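Local coordinates for protein probable acetyltransferase (Thermus thermophilus, PDB 3EXN) that binds acetyl-coenzyme A and, as a member of the GCN5-related N-acetyltransferase family, probably transfers its acetyl group to an acceptor substrate, at residues 56-65 with 75-83; 135-144 with 152-160. All blocks are in the same frame, centred on the assembly; numbering follows the deposited sequence.

Contact 1 of 2, residues 56-65 with 75-83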
loop_
_atom_site.group_PDB
_atom_site.type_symbol
_atom_site.label_atom_id
_atom_site.label_comp_id
_atom_site.label_asym_id
_atom_site.label_seq_id
_atom_site.Cartn_x
_atom_site.Cartn_y
_atom_site.Cartn_z
ATOM N N LEU A 56 8.918 -0.918 -11.060
ATOM C CA LEU A 56 8.009 0.226 -10.873
ATOM C C LEU A 56 8.633 1.536 -11.320
ATOM O O LEU A 56 7.913 2.443 -11.769
ATOM C CB LEU A 56 7.448 0.304 -9.445
ATOM C CG LEU A 56 8.220 0.868 -8.253
ATOM C CD1 LEU A 56 8.196 2.433 -8.248
ATOM C CD2 LEU A 56 7.649 0.325 -6.927
ATOM N N GLU A 57 9.959 1.603 -11.257
ATOM C CA GLU A 57 10.709 2.787 -11.696
ATOM C C GLU A 57 10.365 3.222 -13.108
ATOM O O GLU A 57 10.239 4.447 -13.384
ATOM C CB GLU A 57 12.228 2.548 -11.562
ATOM C CG GLU A 57 13.057 3.747 -11.965
ATOM C CD GLU A 57 14.527 3.586 -11.676
ATOM O OE1 GLU A 57 15.133 2.551 -12.057
ATOM O OE2 GLU A 57 15.081 4.533 -11.100
ATOM N N VAL A 58 10.202 2.254 -14.011
ATOM C CA VAL A 58 10.017 2.555 -15.429
ATOM C C VAL A 58 8.554 2.707 -15.862
ATOM O O VAL A 58 8.269 2.945 -17.046
ATOM C CB VAL A 58 10.715 1.500 -16.323
ATOM C CG1 VAL A 58 12.175 1.399 -15.940
ATOM C CG2 VAL A 58 10.036 0.121 -16.219
ATOM N N ASP A 59 7.628 2.567 -14.916
ATOM C CA ASP A 59 6.203 2.774 -15.181
ATOM C C ASP A 59 5.765 4.178 -14.710
ATOM O O ASP A 59 5.705 4.431 -13.500
ATOM C CB ASP A 59 5.395 1.675 -14.505
ATOM C CG ASP A 59 3.907 1.769 -14.781
ATOM O OD1 ASP A 59 3.428 2.783 -15.394
ATOM O OD2 ASP A 59 3.218 0.783 -14.403
ATOM N N PRO A 60 5.465 5.101 -15.668
ATOM C CA PRO A 60 5.128 6.507 -15.301
ATOM C C PRO A 60 3.855 6.656 -14.487
ATOM O O PRO A 60 3.608 7.723 -13.901
ATOM C CB PRO A 60 4.960 7.211 -16.650
ATOM C CG PRO A 60 4.759 6.095 -17.655
ATOM C CD PRO A 60 5.316 4.848 -17.118
ATOM N N ARG A 61 3.041 5.594 -14.483
ATOM C CA ARG A 61 1.790 5.587 -13.761
ATOM C C ARG A 61 1.769 4.880 -12.381
ATOM O O ARG A 61 0.739 4.885 -11.713
ATOM C CB ARG A 61 0.709 5.077 -14.672
ATOM C CG ARG A 61 0.447 6.051 -15.808
ATOM C CD ARG A 61 -0.951 5.964 -16.211
ATOM N NE ARG A 61 -1.206 4.724 -16.914
ATOM C CZ ARG A 61 -0.930 4.515 -18.191
ATOM N NH1 ARG A 61 -1.236 3.332 -18.729
ATOM N NH2 ARG A 61 -0.349 5.477 -18.934
ATOM N N ARG A 62 2.880 4.310 -11.956
ATOM C CA ARG A 62 2.987 3.758 -10.605
ATOM C C ARG A 62 3.225 4.919 -9.653
ATOM O O ARG A 62 3.952 5.881 -9.961
ATOM C CB ARG A 62 4.148 2.742 -10.468
ATOM C CG ARG A 62 3.880 1.346 -11.046
ATOM C CD ARG A 62 2.993 0.396 -10.188
ATOM N NE ARG A 62 3.686 -0.266 -9.045
ATOM C CZ ARG A 62 4.458 -1.340 -9.124
ATOM N NH1 ARG A 62 4.982 -1.851 -8.011
ATOM N NH2 ARG A 62 4.707 -1.942 -10.299
ATOM N N ARG A 63 2.558 4.846 -8.499
ATOM C CA ARG A 63 2.728 5.809 -7.430
ATOM C C ARG A 63 3.017 5.038 -6.152
ATOM O O ARG A 63 2.081 4.498 -5.515
ATOM C CB ARG A 63 1.498 6.676 -7.253
ATOM C CG ARG A 63 1.223 7.650 -8.434
ATOM C CD ARG A 63 2.249 8.779 -8.583
ATOM N NE ARG A 63 1.935 9.646 -9.754
ATOM C CZ ARG A 63 2.259 9.369 -11.020
ATOM N NH1 ARG A 63 1.932 10.232 -12.003
ATOM N NH2 ARG A 63 2.852 8.211 -11.333
ATOM N N ALA A 64 4.297 4.926 -5.826
ATOM C CA ALA A 64 4.718 4.146 -4.674
ATOM C C ALA A 64 5.572 4.990 -3.741
ATOM O O ALA A 64 6.402 5.798 -4.216
ATOM C CB ALA A 64 5.494 2.848 -5.120
ATOM N N PHE A 65 5.358 4.789 -2.434
ATOM C CA PHE A 65 5.946 5.636 -1.390
ATOM C C PHE A 65 6.418 4.828 -0.211
ATOM O O PHE A 65 5.692 3.936 0.278
ATOM C CB PHE A 65 4.893 6.615 -0.856
ATOM C CG PHE A 65 4.214 7.399 -1.911
ATOM C CD1 PHE A 65 4.704 8.659 -2.307
ATOM C CD2 PHE A 65 3.084 6.873 -2.529
ATOM C CE1 PHE A 65 4.051 9.393 -3.308
ATOM C CE2 PHE A 65 2.432 7.595 -3.533
ATOM C CZ PHE A 65 2.940 8.846 -3.941
ATOM N N GLY A 75 6.192 2.292 6.884
ATOM C CA GLY A 75 5.226 1.616 6.006
ATOM C C GLY A 75 5.528 1.854 4.554
ATOM O O GLY A 75 6.565 2.450 4.198
ATOM N N TYR A 76 4.589 1.420 3.716
ATOM C CA TYR A 76 4.756 1.406 2.265
ATOM C C TYR A 76 3.373 1.487 1.633
ATOM O O TYR A 76 2.448 0.851 2.122
ATOM C CB TYR A 76 5.456 0.130 1.828
ATOM C CG TYR A 76 5.677 0.023 0.350
ATOM C CD1 TYR A 76 6.533 0.901 -0.309
ATOM C CD2 TYR A 76 5.052 -0.989 -0.402
ATOM C CE1 TYR A 76 6.764 0.803 -1.697
ATOM C CE2 TYR A 76 5.275 -1.092 -1.771
ATOM C CZ TYR A 76 6.131 -0.178 -2.423
ATOM O OH TYR A 76 6.336 -0.297 -3.795
ATOM N N LEU A 77 3.225 2.270 0.565
ATOM C CA LEU A 77 1.962 2.420 -0.150
ATOM C C LEU A 77 2.272 2.331 -1.650
ATOM O O LEU A 77 3.190 2.985 -2.128
ATOM C CB LEU A 77 1.260 3.743 0.210
ATOM C CG LEU A 77 -0.108 4.113 -0.424
ATOM C CD1 LEU A 77 -0.907 5.069 0.478
ATOM C CD2 LEU A 77 0.064 4.710 -1.866
ATOM N N ASP A 78 1.515 1.498 -2.375
ATOM C CA ASP A 78 1.822 1.234 -3.820
ATOM C C ASP A 78 0.508 1.257 -4.538
ATOM O O ASP A 78 -0.380 0.496 -4.193
ATOM C CB ASP A 78 2.547 -0.139 -3.978
ATOM C CG ASP A 78 3.224 -0.342 -5.354
ATOM O OD1 ASP A 78 2.777 0.232 -6.397
ATOM O OD2 ASP A 78 4.216 -1.103 -5.407
ATOM N N ALA A 79 0.387 2.139 -5.512
ATOM C CA ALA A 79 -0.809 2.273 -6.354
ATOM C C ALA A 79 -0.429 2.413 -7.838
ATOM O O ALA A 79 0.720 2.732 -8.203
ATOM C CB ALA A 79 -1.629 3.454 -5.869
ATOM N N LYS A 80 -1.396 2.146 -8.693
ATOM C CA LYS A 80 -1.275 2.285 -10.154
ATOM C C LYS A 80 -2.427 3.175 -10.683
ATOM O O LYS A 80 -3.618 2.832 -10.538
ATOM C CB LYS A 80 -1.386 0.904 -10.832
ATOM C CG LYS A 80 -1.277 0.900 -12.354
ATOM C CD LYS A 80 0.021 1.492 -12.835
ATOM C CE LYS A 80 0.091 1.536 -14.349
ATOM N NZ LYS A 80 0.498 0.217 -14.920
ATOM N N LEU A 81 -2.069 4.297 -11.296
ATOM C CA LEU A 81 -3.038 5.139 -12.015
ATOM C C LEU A 81 -3.388 4.490 -13.367
ATOM O O LEU A 81 -2.524 3.940 -14.043
ATOM C CB LEU A 81 -2.448 6.535 -12.240
ATOM C CG LEU A 81 -1.897 7.307 -11.038
ATOM C CD1 LEU A 81 -1.316 8.680 -11.491
ATOM C CD2 LEU A 81 -3.027 7.464 -10.007
ATOM N N GLY A 82 -4.646 4.605 -13.801
ATOM C CA GLY A 82 -5.012 4.136 -15.129
ATOM C C GLY A 82 -5.382 2.656 -15.172
ATOM O O GLY A 82 -5.505 2.087 -16.270
ATOM N N TYR A 83 -5.577 2.052 -13.997
ATOM C CA TYR A 83 -6.026 0.666 -13.863
ATOM C C TYR A 83 -7.190 0.668 -12.845
ATOM O O TYR A 83 -7.051 1.240 -11.769
ATOM C CB TYR A 83 -4.897 -0.280 -13.387
ATOM C CG TYR A 83 -5.313 -1.733 -13.463
ATOM C CD1 TYR A 83 -5.101 -2.483 -14.610
ATOM C CD2 TYR A 83 -5.984 -2.323 -12.427
ATOM C CE1 TYR A 83 -5.553 -3.796 -14.690
ATOM C CE2 TYR A 83 -6.438 -3.596 -12.506
ATOM C CZ TYR A 83 -6.212 -4.344 -13.619
ATOM O OH TYR A 83 -6.693 -5.646 -13.641
#
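Backbone hydrogen bonds tie Arg-63 to Ala-79 and Phe-65 to Leu-77, each pair joined in both directions, so strands 62-65 and 75-81 run antiparallel as the arms of a hairpin. Arg-63 N meets Ala-79 O almost straight, at 177°, and Leu-81 N still reaches Arg-61 O.

Salt bridges occupy the face carrying Arg-62, Ala-64, Asp-78 and Lys-80. Arg-62, bent at chi2 (-78°) and chi3 (-79°), leaves its cross-strand partner Lys-80 and reaches diagonally to Asp-78, gripping it side-on: NE lies 2.8 Å from OD1 and NH1 2.8 Å from OD2, both on syn lone pairs, the planes nearly coplanar. Leu-56 CB covers one face of that guanidinium. Asp-78 suits its place, being short with two oxygens: OD2 also accepts from Tyr-76 OH, above the carboxylate plane. With an alanine here, the Arg-62 guanidinium is likely to lose its countercharge and the Tyr-76 hydroxyl this acceptor. Beside the type I turn 59-62, Lys-80 NZ pairs with Asp-59 OD2 at 2.8 Å, while Asp-59 OD1 closes an Asx turn on Arg-61 N.

Mainly apolar contacts mark the other face. Leu-77 CD2 meets the Phe-65 ring edge, 3.8 Å from Phe-65 CD2, and both side chains pack on Phe-113 of helix 105-115. Leu-81 CD1 lies over the Arg-63 guanidinium, whose NH2 bonds Pro-60 O and Arg-62 O.

The chemistry is thus two-sided: paired charges around Asp-78, and opposite them mainly hydrocarbon, with Arg-63 toward the end.

Contact 2 of 2, residues 135-144 with 152-160. With ACO (acetyl coenzyme *a), chain C.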
loop_
_atom_site.group_PDB
_atom_site.type_symbol
_atom_site.label_atom_id
_atom_site.label_comp_id
_atom_site.label_asym_id
_atom_site.label_seq_id
_atom_site.Cartn_x
_atom_site.Cartn_y
_atom_site.Cartn_z
ATOM N N LYS A 135 -10.008 -6.265 4.951
ATOM C CA LYS A 135 -11.337 -5.989 4.387
ATOM C C LYS A 135 -12.164 -5.097 5.316
ATOM O O LYS A 135 -12.824 -4.123 4.871
ATOM C CB LYS A 135 -12.059 -7.311 4.095
ATOM C CG LYS A 135 -11.295 -8.221 3.127
ATOM C CD LYS A 135 -12.093 -9.531 2.903
ATOM C CE LYS A 135 -11.489 -10.363 1.778
ATOM N NZ LYS A 135 -12.168 -11.696 1.640
ATOM N N ALA A 136 -12.132 -5.380 6.606
ATOM C CA ALA A 136 -12.832 -4.525 7.598
ATOM C C ALA A 136 -12.269 -3.071 7.593
ATOM O O ALA A 136 -13.038 -2.090 7.647
ATOM C CB ALA A 136 -12.743 -5.160 9.005
ATOM N N PHE A 137 -10.936 -2.935 7.497
ATOM C CA PHE A 137 -10.313 -1.608 7.432
ATOM C C PHE A 137 -10.802 -0.788 6.246
ATOM O O PHE A 137 -11.205 0.382 6.403
ATOM C CB PHE A 137 -8.789 -1.728 7.364
ATOM C CG PHE A 137 -8.093 -0.425 7.060
ATOM C CD1 PHE A 137 -7.865 0.518 8.051
ATOM C CD2 PHE A 137 -7.668 -0.146 5.774
ATOM C CE1 PHE A 137 -7.214 1.721 7.757
ATOM C CE2 PHE A 137 -7.030 1.046 5.471
ATOM C CZ PHE A 137 -6.805 1.985 6.481
ATOM N N PHE A 138 -10.716 -1.371 5.052
ATOM C CA PHE A 138 -11.130 -0.661 3.838
ATOM C C PHE A 138 -12.596 -0.290 3.847
ATOM O O PHE A 138 -12.945 0.811 3.411
ATOM C CB PHE A 138 -10.700 -1.406 2.539
ATOM C CG PHE A 138 -9.204 -1.283 2.249
ATOM C CD1 PHE A 138 -8.655 -0.087 1.775
ATOM C CD2 PHE A 138 -8.348 -2.361 2.482
ATOM C CE1 PHE A 138 -7.263 0.025 1.564
ATOM C CE2 PHE A 138 -6.973 -2.245 2.274
ATOM C CZ PHE A 138 -6.435 -1.057 1.827
ATOM N N GLN A 139 -13.458 -1.188 4.337
ATOM C CA GLN A 139 -14.901 -0.860 4.421
ATOM C C GLN A 139 -15.142 0.349 5.350
ATOM O O GLN A 139 -15.961 1.260 5.044
ATOM C CB GLN A 139 -15.718 -2.075 4.863
ATOM C CG GLN A 139 -15.739 -3.269 3.864
ATOM C CD GLN A 139 -17.058 -3.330 3.095
ATOM O OE1 GLN A 139 -17.668 -2.280 2.774
ATOM N NE2 GLN A 139 -17.521 -4.535 2.808
ATOM N N ALA A 140 -14.423 0.373 6.465
ATOM C CA ALA A 140 -14.541 1.453 7.453
ATOM C C ALA A 140 -14.155 2.780 6.859
ATOM O O ALA A 140 -14.714 3.804 7.237
ATOM C CB ALA A 140 -13.687 1.159 8.716
ATOM N N GLN A 141 -13.250 2.763 5.876
ATOM C CA GLN A 141 -12.803 4.006 5.215
ATOM C C GLN A 141 -13.664 4.370 4.014
ATOM O O GLN A 141 -13.352 5.316 3.294
ATOM C CB GLN A 141 -11.367 3.871 4.742
ATOM C CG GLN A 141 -10.434 3.435 5.807
ATOM C CD GLN A 141 -10.539 4.298 7.056
ATOM O OE1 GLN A 141 -10.497 5.515 6.968
ATOM N NE2 GLN A 141 -10.647 3.660 8.230
ATOM N N GLY A 142 -14.726 3.602 3.778
ATOM C CA GLY A 142 -15.683 3.961 2.746
ATOM C C GLY A 142 -15.554 3.196 1.433
ATOM O O GLY A 142 -16.236 3.553 0.458
ATOM N N PHE A 143 -14.700 2.172 1.399
ATOM C CA PHE A 143 -14.550 1.267 0.218
ATOM C C PHE A 143 -15.631 0.175 0.254
ATOM O O PHE A 143 -15.673 -0.627 1.165
ATOM C CB PHE A 143 -13.178 0.612 0.163
ATOM C CG PHE A 143 -12.059 1.568 -0.159
ATOM C CD1 PHE A 143 -11.457 1.544 -1.400
ATOM C CD2 PHE A 143 -11.626 2.503 0.784
ATOM C CE1 PHE A 143 -10.442 2.407 -1.710
ATOM C CE2 PHE A 143 -10.590 3.394 0.485
ATOM C CZ PHE A 143 -9.997 3.345 -0.761
ATOM N N ARG A 144 -16.507 0.141 -0.732
ATOM C CA ARG A 144 -17.494 -0.955 -0.811
ATOM C C ARG A 144 -17.050 -2.139 -1.688
ATOM O O ARG A 144 -16.225 -1.966 -2.628
ATOM C CB ARG A 144 -18.844 -0.441 -1.320
ATOM C CG ARG A 144 -18.775 -0.029 -2.740
ATOM C CD ARG A 144 -20.092 0.049 -3.389
ATOM N NE ARG A 144 -19.915 0.017 -4.846
ATOM C CZ ARG A 144 -20.120 -1.042 -5.647
ATOM N NH1 ARG A 144 -20.553 -2.217 -5.182
ATOM N NH2 ARG A 144 -19.923 -0.904 -6.957
ATOM N N THR A 152 -8.179 -16.096 -4.535
ATOM C CA THR A 152 -7.081 -15.381 -3.879
ATOM C C THR A 152 -7.279 -13.842 -3.732
ATOM O O THR A 152 -6.587 -13.206 -2.933
ATOM C CB THR A 152 -5.760 -15.663 -4.654
ATOM O OG1 THR A 152 -5.804 -15.035 -5.949
ATOM C CG2 THR A 152 -5.556 -17.184 -4.853
ATOM N N LEU A 153 -8.237 -13.273 -4.471
ATOM C CA LEU A 153 -8.398 -11.803 -4.613
ATOM C C LEU A 153 -9.811 -11.288 -4.306
ATOM O O LEU A 153 -10.773 -11.970 -4.614
ATOM C CB LEU A 153 -8.104 -11.381 -6.071
ATOM C CG LEU A 153 -6.693 -11.361 -6.624
ATOM C CD1 LEU A 153 -6.690 -10.764 -8.024
ATOM C CD2 LEU A 153 -5.837 -10.516 -5.700
ATOM N N THR A 154 -9.915 -10.091 -3.725
ATOM C CA THR A 154 -11.221 -9.395 -3.547
ATOM C C THR A 154 -11.094 -7.925 -3.866
ATOM O O THR A 154 -10.150 -7.291 -3.415
ATOM C CB THR A 154 -11.792 -9.496 -2.106
ATOM O OG1 THR A 154 -11.749 -10.851 -1.674
ATOM C CG2 THR A 154 -13.265 -8.986 -2.063
ATOM N N TRP A 155 -12.060 -7.384 -4.620
ATOM C CA TRP A 155 -12.021 -5.994 -5.075
ATOM C C TRP A 155 -13.039 -5.107 -4.340
ATOM O O TRP A 155 -14.179 -5.512 -4.123
ATOM C CB TRP A 155 -12.295 -5.928 -6.578
ATOM C CG TRP A 155 -11.151 -6.445 -7.388
ATOM C CD1 TRP A 155 -10.879 -7.754 -7.695
ATOM C CD2 TRP A 155 -10.096 -5.678 -7.935
ATOM N NE1 TRP A 155 -9.724 -7.836 -8.419
ATOM C CE2 TRP A 155 -9.226 -6.575 -8.595
ATOM C CE3 TRP A 155 -9.804 -4.312 -7.952
ATOM C CZ2 TRP A 155 -8.084 -6.153 -9.244
ATOM C CZ3 TRP A 155 -8.677 -3.887 -8.609
ATOM C CH2 TRP A 155 -7.824 -4.808 -9.249
ATOM N N TYR A 156 -12.585 -3.886 -4.034
ATOM C CA TYR A 156 -13.367 -2.817 -3.367
ATOM C C TYR A 156 -13.137 -1.474 -4.079
ATOM O O TYR A 156 -12.111 -1.282 -4.731
ATOM C CB TYR A 156 -12.891 -2.682 -1.925
ATOM C CG TYR A 156 -13.110 -3.902 -1.091
ATOM C CD1 TYR A 156 -14.243 -4.038 -0.285
ATOM C CD2 TYR A 156 -12.157 -4.940 -1.085
ATOM C CE1 TYR A 156 -14.455 -5.193 0.484
ATOM C CE2 TYR A 156 -12.367 -6.093 -0.330
ATOM C CZ TYR A 156 -13.531 -6.216 0.448
ATOM O OH TYR A 156 -13.737 -7.347 1.225
ATOM N N VAL A 157 -14.054 -0.507 -3.897
ATOM C CA VAL A 157 -13.946 0.800 -4.559
ATOM C C VAL A 157 -14.520 1.952 -3.715
ATOM O O VAL A 157 -15.521 1.778 -2.982
ATOM C CB VAL A 157 -14.645 0.820 -5.949
ATOM C CG1 VAL A 157 -16.184 0.700 -5.822
ATOM C CG2 VAL A 157 -14.206 2.056 -6.751
ATOM N N ARG A 158 -13.895 3.125 -3.857
ATOM C CA ARG A 158 -14.407 4.378 -3.251
ATOM C C ARG A 158 -14.377 5.531 -4.239
ATOM O O ARG A 158 -13.327 5.870 -4.775
ATOM C CB ARG A 158 -13.563 4.755 -2.037
ATOM C CG ARG A 158 -14.126 5.963 -1.247
ATOM C CD ARG A 158 -13.361 6.203 0.015
ATOM N NE ARG A 158 -12.088 6.859 -0.245
ATOM C CZ ARG A 158 -11.180 7.166 0.685
ATOM N NH1 ARG A 158 -11.382 6.884 1.981
ATOM N NH2 ARG A 158 -10.046 7.762 0.315
ATOM N N PRO A 159 -15.531 6.204 -4.453
ATOM C CA PRO A 159 -15.487 7.328 -5.380
ATOM C C PRO A 159 -14.678 8.475 -4.808
ATOM O O PRO A 159 -14.614 8.630 -3.586
ATOM C CB PRO A 159 -16.964 7.747 -5.499
ATOM C CG PRO A 159 -17.522 7.420 -4.151
ATOM C CD PRO A 159 -16.820 6.132 -3.741
ATOM N N LEU A 160 -14.033 9.232 -5.690
ATOM C CA LEU A 160 -13.333 10.453 -5.295
ATOM C C LEU A 160 -14.191 11.629 -5.748
ATOM O O LEU A 160 -14.046 12.722 -5.230
ATOM C CB LEU A 160 -11.917 10.550 -5.901
ATOM C CG LEU A 160 -10.895 9.432 -5.634
ATOM C CD1 LEU A 160 -9.487 10.016 -5.758
ATOM C CD2 LEU A 160 -11.066 8.762 -4.263
ATOM O OXT LEU A 160 -15.057 11.503 -6.615
HETATM O O5B ACO C . -7.302 2.153 11.521
HETATM P P1A ACO C . -5.692 2.523 11.531
HETATM O O1A ACO C . -5.215 2.490 12.983
HETATM O O2A ACO C . -5.473 3.668 10.555
HETATM O O3A ACO C . -5.134 1.181 10.795
HETATM P P2A ACO C . -3.587 0.839 10.612
HETATM O O4A ACO C . -3.345 -0.393 11.491
HETATM O O5A ACO C . -2.701 2.028 10.894
HETATM O O6A ACO C . -3.631 0.443 9.014
HETATM C CBP ACO C . -3.610 -1.662 7.716
HETATM C CCP ACO C . -4.447 -0.609 8.465
HETATM C CDP ACO C . -2.993 -0.933 6.538
HETATM C CEP ACO C . -4.479 -2.797 7.181
HETATM C CAP ACO C . -2.507 -2.226 8.652
HETATM O OAP ACO C . -3.095 -2.918 9.785
HETATM C C9P ACO C . -1.591 -3.228 7.977
HETATM O O9P ACO C . -0.548 -2.885 7.439
HETATM N N8P ACO C . -1.966 -4.504 8.025
HETATM C C7P ACO C . -1.140 -5.607 7.497
HETATM C C6P ACO C . -0.895 -5.531 5.990
HETATM C C5P ACO C . -2.209 -5.511 5.221
HETATM O O5P ACO C . -3.158 -6.270 5.514
HETATM N N4P ACO C . -2.265 -4.618 4.222
HETATM C C3P ACO C . -3.438 -4.494 3.386
HETATM C C2P ACO C . -3.348 -5.381 2.168
HETATM S S1P ACO C . -4.768 -5.203 1.078
HETATM C C ACO C . -4.262 -3.769 0.334
HETATM O O ACO C . -3.224 -3.268 0.678
HETATM C CH3 ACO C . -5.105 -3.125 -0.751
#
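The ring of Phe-143 is sandwiched: Arg-158 CB sits over the centre of one face, 3.8 Å from the centroid and 5° off the normal, a CH-pi contact, while Phe-138 CD1 covers the opposite face. Further along, Phe-143 CE2 lies over one face of the arginine's guanidinium, 3.8 Å from Arg-158 CZ, and Gln-141 O sits at its edge, accepting from NH1 at 2.8 Å. A bend at chi3 (77°) turns the guanidinium back toward the helix end, and Glu-111 of helix 105-115 adds a salt bridge to NH1. Phe-137 has Gln-141 CG on one face and, on the other, CCP of the bound cofactor, 3.6 Å from CD1.

Tyr-156 stands up from the strand, its hydroxyl lying against the aliphatic chain of Lys-135, 3.2 Å from CD, the side chains crossing at about a right angle. Lys-135 runs on, extended, to a weak hydrogen bond with Thr-154 OG1. An aromatic long enough to bridge the layers suits this place, the helix and strand axes lying 9.5 Å apart.

The helix ends in a Schellman motif at Gly-142, whose positive phi glycine tolerates, and strand 144-148 follows, Arg-144 and Val-157 bonding in both directions. Helix 132-140 followed by antiparallel strands 144-148 and 153-159 is the C-terminal part of the GNAT fold, in which Phe-137 and Phe-138 line the acetyl-coenzyme A pocket, Phe-138 CZ 3.6 Å from the acetyl CH3.

Overall arrangement
Both contacts belong to the same seven-stranded sheet, contact 1 in its N-terminal half and contact 2 where strand 153-159 lies next to the outermost strand 144-148. They touch where Tyr-83 CE2 packs 3.7 Å from Trp-155 CH2. Contact 1 is the more central, its centre about 9 Å from that of the chain, with 1 of 15 touching residues exposed; contact 2 lies about 13 Å out, with 3 of 11 exposed. Residues 56-65 and 75-83 meet strand to strand, so backbone bonds and cross-strand charges dominate; 135-144 and 152-160 meet chiefly as helix on sheet, through aromatic and aliphatic packing. Helix 105-115 covers parts of both. Contact 2 reaches the cofactor directly, contact 1 through neighbouring strand 89-96.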